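Local coordinates for protein soluble lytic murein transglycosylase (PDB 5OHU) that probably cleaves the glycan strands of peptidoglycan as a lytic transglycosylase, turning over the bacterial cell wall by both exolytic and endolytic action, at residues Ile362-Tyr365 with Gln366-Ala369; Arg104-Asp108 with Arg109-Lys113; Gln521-Pro524 with Gly525-Lys528. One frame throughout, in Å; residues are numbered along the deposited sequence.

Interaction 1. Residues Ile362-Tyr365 with Gln366-Ala369; sequences IALY and QKLA
Helix 360-368 ends with the carbonyl oxygen of Y365 taking two N-H groups. A369 N lies 2.9 Å from Y365 O, nearly in line with the C=O bond (171°), and reaches back four residues, as in an alpha helix. L368 N comes to the same Y365 O at 2.8 Å from above the carbonyl plane and reaches back three. One turn earlier, Q366 N bonds to I362 O at 3.0 Å and only weakly to A363 O, which also accepts a weak bond from K367 N.

The turn belongs to the helical part of the chain, which probably curves into a ring, as in Slt70.

On the exposed side the Q366 and I362 side chains run alongside each other in the same direction. With CG beside the backbone N (chi1 -75°) and the chain extended from there, Q366 CG passes 3.3 Å from I362 O, and Q366 NE2 ends 3.8 Å from I362 CG2. This leaves the amide against a methyl group, its OE1 near A363 CA; Q366 also touches L383 of helix 374-383. K367 runs over the next step of the helix: its CG is 3.3 Å from A363 O, and a bend at chi3 turns NZ toward L364 CD2, 4.3 Å away.

On the buried side of this turn Y365 packs between helices 341-354 and 374-383, hydrogen-bonded through OH to Q352 OE1. Beside it L368 reaches R344 and A379 on the same two helices, while L364 touches A348.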
# COMPACT_ATOMS: atom_id res chain seq x y z
N ILE A 362 -29.48 -9.63 17.03
CA ILE A 362 -29.24 -11.05 16.74
C ILE A 362 -29.24 -11.31 15.24
O ILE A 362 -28.26 -11.82 14.68
CB ILE A 362 -30.29 -11.92 17.45
CG1 ILE A 362 -30.09 -11.88 18.96
CG2 ILE A 362 -30.22 -13.35 16.91
CD1 ILE A 362 -31.23 -12.53 19.70
N ALA A 363 -30.35 -10.99 14.57
CA ALA A 363 -30.44 -11.22 13.13
C ALA A 363 -29.35 -10.46 12.38
O ALA A 363 -28.83 -10.96 11.38
CB ALA A 363 -31.82 -10.82 12.61
N LEU A 364 -29.01 -9.26 12.84
CA LEU A 364 -27.96 -8.50 12.16
C LEU A 364 -26.62 -9.24 12.25
O LEU A 364 -25.92 -9.40 11.24
CB LEU A 364 -27.87 -7.10 12.75
CG LEU A 364 -29.14 -6.23 12.56
CD1 LEU A 364 -29.02 -4.92 13.31
CD2 LEU A 364 -29.45 -5.99 11.07
N TYR A 365 -26.27 -9.73 13.44
CA TYR A 365 -25.02 -10.48 13.59
C TYR A 365 -25.02 -11.74 12.75
O TYR A 365 -23.98 -12.15 12.23
CB TYR A 365 -24.79 -10.84 15.06
CG TYR A 365 -24.31 -9.72 15.96
CD1 TYR A 365 -23.25 -8.89 15.60
CD2 TYR A 365 -24.95 -9.49 17.18
CE1 TYR A 365 -22.83 -7.86 16.45
CE2 TYR A 365 -24.53 -8.48 18.04
CZ TYR A 365 -23.47 -7.67 17.67
OH TYR A 365 -23.09 -6.68 18.53
N GLN A 366 -26.19 -12.38 12.61
CA GLN A 366 -26.24 -13.67 11.92
C GLN A 366 -25.89 -13.53 10.44
O GLN A 366 -25.27 -14.42 9.86
CB GLN A 366 -27.61 -14.30 12.11
CG GLN A 366 -27.78 -14.89 13.50
CD GLN A 366 -29.20 -15.32 13.77
OE1 GLN A 366 -30.16 -14.77 13.22
NE2 GLN A 366 -29.35 -16.31 14.64
N LYS A 367 -26.28 -12.41 9.82
CA LYS A 367 -25.83 -12.13 8.46
C LYS A 367 -24.31 -12.12 8.34
O LYS A 367 -23.78 -12.33 7.25
CB LYS A 367 -26.35 -10.77 7.99
CG LYS A 367 -27.83 -10.55 8.21
CD LYS A 367 -28.13 -9.06 8.34
CE LYS A 367 -27.82 -8.29 7.07
NZ LYS A 367 -28.63 -7.04 6.98
N LEU A 368 -23.61 -11.87 9.44
CA LEU A 368 -22.18 -11.61 9.43
C LEU A 368 -21.37 -12.83 9.82
O LEU A 368 -20.37 -13.14 9.17
CB LEU A 368 -21.88 -10.43 10.36
CG LEU A 368 -20.63 -9.68 9.95
CD1 LEU A 368 -20.65 -9.50 8.45
CD2 LEU A 368 -20.64 -8.35 10.65
N ALA A 369 -21.76 -13.52 10.90
CA ALA A 369 -21.29 -14.88 11.07
C ALA A 369 -21.50 -15.63 9.75
O ALA A 369 -22.57 -15.54 9.14
CB ALA A 369 -22.03 -15.55 12.23

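Interaction 2. Residues Arg104-Asp108 with Arg109-Lys113; sequences RLLAD and RGDWK
The carbonyl oxygen of L106 receives two backbone N-H groups as helix 95-108 ends, both through weak bonds: D111 N at 2.9 Å from L106 O, and R109 N at longer range. R109 N has a sounder partner in L105 O at 3.0 Å, approached nearly in line with that carbonyl. The straightest bond joins G110 N to A107 O at 3.0 Å, with an N-H...O angle of 168°, although the donor stands well above the carbonyl plane.

The bonds from G110 N and D111 N, reaching back into the last turn, together with the positive phi of G110 (72°), make a Schellman motif. D111 follows at once as N-cap of helix 112-118 and as the centre of an inverse gamma turn, so one helix passes almost directly into the next.

The side chains wrap this corner. R109, extended from CG to NE, brings its guanidinium over L105, whose CB lies 4.1 Å above one face, near the rim. L106 CD2 sits 3.8 Å from R109 NH1 and 3.6 Å from D111 OD2, a methyl group touching both polar ends. The D111 carboxylate is held by T114 OG1 at OD1 and by N79 ND2 at OD2. The A107 backbone lies over one face of the W112 indole, toward the rim, and on the same side A107 CB stands over the edge of the six-membered ring, 3.9 Å from W112 CH2, while H139 and F115 make edge-to-face pairs with that indole.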
# COMPACT_ATOMS: atom_id res chain seq x y z
N ARG A 104 12.30 5.93 -27.13
CA ARG A 104 13.18 7.10 -27.02
C ARG A 104 14.01 7.29 -28.29
O ARG A 104 14.03 8.38 -28.89
CB ARG A 104 14.06 6.91 -25.79
CG ARG A 104 14.78 8.09 -25.26
CD ARG A 104 15.75 7.63 -24.16
NE ARG A 104 15.13 7.49 -22.85
CZ ARG A 104 15.45 6.56 -21.96
NH1 ARG A 104 16.37 5.64 -22.25
NH2 ARG A 104 14.85 6.52 -20.77
N LEU A 105 14.69 6.23 -28.74
CA LEU A 105 15.39 6.29 -30.02
C LEU A 105 14.45 6.71 -31.16
O LEU A 105 14.79 7.59 -31.96
CB LEU A 105 16.03 4.94 -30.33
CG LEU A 105 17.22 4.56 -29.44
CD1 LEU A 105 17.73 3.18 -29.83
CD2 LEU A 105 18.34 5.59 -29.51
N LEU A 106 13.27 6.08 -31.25
CA LEU A 106 12.39 6.37 -32.39
C LEU A 106 12.00 7.84 -32.42
O LEU A 106 11.93 8.46 -33.49
CB LEU A 106 11.13 5.51 -32.32
CG LEU A 106 11.29 4.00 -32.44
CD1 LEU A 106 9.97 3.35 -32.16
CD2 LEU A 106 11.85 3.64 -33.85
N ALA A 107 11.72 8.40 -31.24
CA ALA A 107 11.36 9.81 -31.16
C ALA A 107 12.55 10.70 -31.51
O ALA A 107 12.39 11.68 -32.23
CB ALA A 107 10.84 10.12 -29.75
N ASP A 108 13.74 10.36 -31.00
CA ASP A 108 14.92 11.16 -31.32
C ASP A 108 15.21 11.18 -32.82
O ASP A 108 15.79 12.14 -33.32
CB ASP A 108 16.13 10.66 -30.53
CG ASP A 108 15.95 10.79 -29.01
OD1 ASP A 108 15.04 11.54 -28.56
OD2 ASP A 108 16.72 10.16 -28.25
N ARG A 109 14.78 10.16 -33.56
CA ARG A 109 15.00 10.11 -35.00
C ARG A 109 13.86 10.71 -35.81
O ARG A 109 13.94 10.70 -37.04
CB ARG A 109 15.16 8.67 -35.50
CG ARG A 109 16.10 7.78 -34.76
CD ARG A 109 15.99 6.39 -35.40
NE ARG A 109 16.90 5.47 -34.72
CZ ARG A 109 16.66 4.17 -34.52
NH1 ARG A 109 15.53 3.63 -34.94
NH2 ARG A 109 17.59 3.45 -33.90
N GLY A 110 12.78 11.15 -35.19
CA GLY A 110 11.62 11.50 -35.98
C GLY A 110 10.89 10.33 -36.60
O GLY A 110 10.04 10.55 -37.48
N ASP A 111 11.16 9.10 -36.16
CA ASP A 111 10.38 7.93 -36.57
C ASP A 111 9.05 7.90 -35.80
O ASP A 111 8.75 6.99 -35.01
CB ASP A 111 11.18 6.65 -36.36
CG ASP A 111 10.70 5.51 -37.24
OD1 ASP A 111 9.58 5.63 -37.78
OD2 ASP A 111 11.42 4.47 -37.37
N TRP A 112 8.22 8.92 -36.08
CA TRP A 112 6.98 9.11 -35.32
C TRP A 112 5.93 8.07 -35.65
O TRP A 112 5.14 7.71 -34.77
CB TRP A 112 6.42 10.51 -35.55
CG TRP A 112 7.24 11.56 -34.85
CD1 TRP A 112 8.03 12.50 -35.43
CD2 TRP A 112 7.39 11.72 -33.43
NE1 TRP A 112 8.65 13.26 -34.47
CE2 TRP A 112 8.28 12.80 -33.23
CE3 TRP A 112 6.85 11.08 -32.32
CZ2 TRP A 112 8.63 13.25 -31.96
CZ3 TRP A 112 7.21 11.52 -31.05
CH2 TRP A 112 8.09 12.60 -30.88
N LYS A 113 5.92 7.54 -36.88
CA LYS A 113 4.93 6.53 -37.23
C LYS A 113 5.16 5.24 -36.45
O LYS A 113 4.19 4.60 -36.00
CB LYS A 113 4.96 6.25 -38.73
CG LYS A 113 4.36 7.35 -39.59
CD LYS A 113 4.35 6.95 -41.06
CE LYS A 113 3.58 7.95 -41.93
NZ LYS A 113 4.44 9.07 -42.39

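Interaction 3. Residues Gln521-Pro524 with Gly525-Lys528; sequences QLMP and GTAK
M523 O accepts the N-H of A527 at 2.8 Å, nearly in line with the carbonyl, and P524 O accepts that of K528 at 3.0 Å from a donor tilted out of the plane. These are opening bonds of helix 524-534. M523 is its N-cap residue and P524 begins the first turn, where a proline's missing N-H costs no helical bond.

Against this turn, T526 CB stands 3.3 Å from M523 O, and T526 OG1 lies 3.7 Å from M523 CB. The hydroxyl is beside the backbone N of T526 (chi1 -58°), which turns it toward the incoming loop. There a water accepts the N-H of M523 at 2.9 Å and makes a long, weak bond with T526 OG1, bridging the loop to the first turn of the helix. K528 bends at chi3, and its CG and CE both stay close to P524 O. On the buried side L522 CD1 meets A527 CB at 4.4 Å.

Farther back, Q521 NE2 is bonded to G518 O, tying the run within its own loop. Q521 ends the GLMQ motif of family 1 lytic transglycosylases, whose SLT domain has a lysozyme-like fold. In that fold T526 of helix 524-534 touches Y557 of helix 547-564, and L522, just before the helix, touches L553 of the same partner, while P524 rests on T541 in the loop that links the two helices.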
# COMPACT_ATOMS: atom_id res chain seq x y z
N GLN A 521 10.72 -9.81 11.06
CA GLN A 521 10.94 -8.44 10.58
C GLN A 521 11.57 -7.57 11.67
O GLN A 521 11.06 -6.52 12.06
CB GLN A 521 9.63 -7.81 10.06
CG GLN A 521 9.18 -8.39 8.73
CD GLN A 521 10.14 -8.02 7.59
OE1 GLN A 521 9.96 -7.00 6.91
NE2 GLN A 521 11.16 -8.85 7.39
N LEU A 522 12.69 -8.05 12.19
CA LEU A 522 13.38 -7.37 13.27
C LEU A 522 14.29 -6.29 12.71
O LEU A 522 15.01 -6.52 11.73
CB LEU A 522 14.20 -8.36 14.10
CG LEU A 522 13.42 -9.49 14.76
CD1 LEU A 522 14.38 -10.45 15.48
CD2 LEU A 522 12.38 -8.90 15.71
N MET A 523 14.25 -5.13 13.33
CA MET A 523 15.27 -4.12 13.07
C MET A 523 16.57 -4.53 13.76
O MET A 523 16.55 -5.08 14.86
CB MET A 523 14.80 -2.76 13.57
CG MET A 523 13.57 -2.27 12.83
SD MET A 523 13.94 -2.05 11.07
CE MET A 523 15.34 -0.93 11.13
N PRO A 524 17.71 -4.26 13.13
CA PRO A 524 18.98 -4.79 13.64
C PRO A 524 19.38 -4.23 14.99
O PRO A 524 19.98 -4.95 15.79
CB PRO A 524 19.99 -4.40 12.55
CG PRO A 524 19.15 -4.09 11.33
CD PRO A 524 17.88 -3.52 11.86
N GLY A 525 19.07 -2.96 15.25
CA GLY A 525 19.31 -2.43 16.58
C GLY A 525 18.39 -3.05 17.61
O GLY A 525 18.80 -3.33 18.74
N THR A 526 17.12 -3.25 17.25
CA THR A 526 16.20 -3.98 18.12
C THR A 526 16.72 -5.38 18.42
O THR A 526 16.68 -5.84 19.57
CB THR A 526 14.82 -4.07 17.46
OG1 THR A 526 14.32 -2.76 17.19
CG2 THR A 526 13.84 -4.83 18.36
N ALA A 527 17.20 -6.08 17.39
CA ALA A 527 17.68 -7.44 17.60
C ALA A 527 18.90 -7.47 18.52
O ALA A 527 19.02 -8.36 19.36
CB ALA A 527 18.00 -8.12 16.26
N LYS A 528 19.81 -6.50 18.38
CA LYS A 528 21.01 -6.54 19.22
C LYS A 528 20.67 -6.24 20.68
O LYS A 528 21.24 -6.85 21.58
CB LYS A 528 22.07 -5.59 18.68
CG LYS A 528 22.74 -6.08 17.41
CD LYS A 528 23.94 -5.22 16.96
CE LYS A 528 23.51 -4.09 16.02
NZ LYS A 528 24.68 -3.42 15.38
O HOH W 1 12.27 -4.81 15.40

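From the N terminus the chain meets interaction 2 first, then interaction 1 and finally interaction 3. Each is local to a single continuous run, so none closes a long loop, and they follow in series without nesting or crossing. Interaction 2 joins helix 95-108 to helix 112-118; residues 362-369 finish helix 360-368 and set it against the helices before and after; residues 521-528 start helix 524-534 inside the SLT domain. Interactions 1 and 2 lie on opposite sides of the chain's centre, their own centres about 62 Å apart. Interaction 3 stands apart from both, its nearest atoms about 30 Å from interaction 1 and about 31 Å from interaction 2.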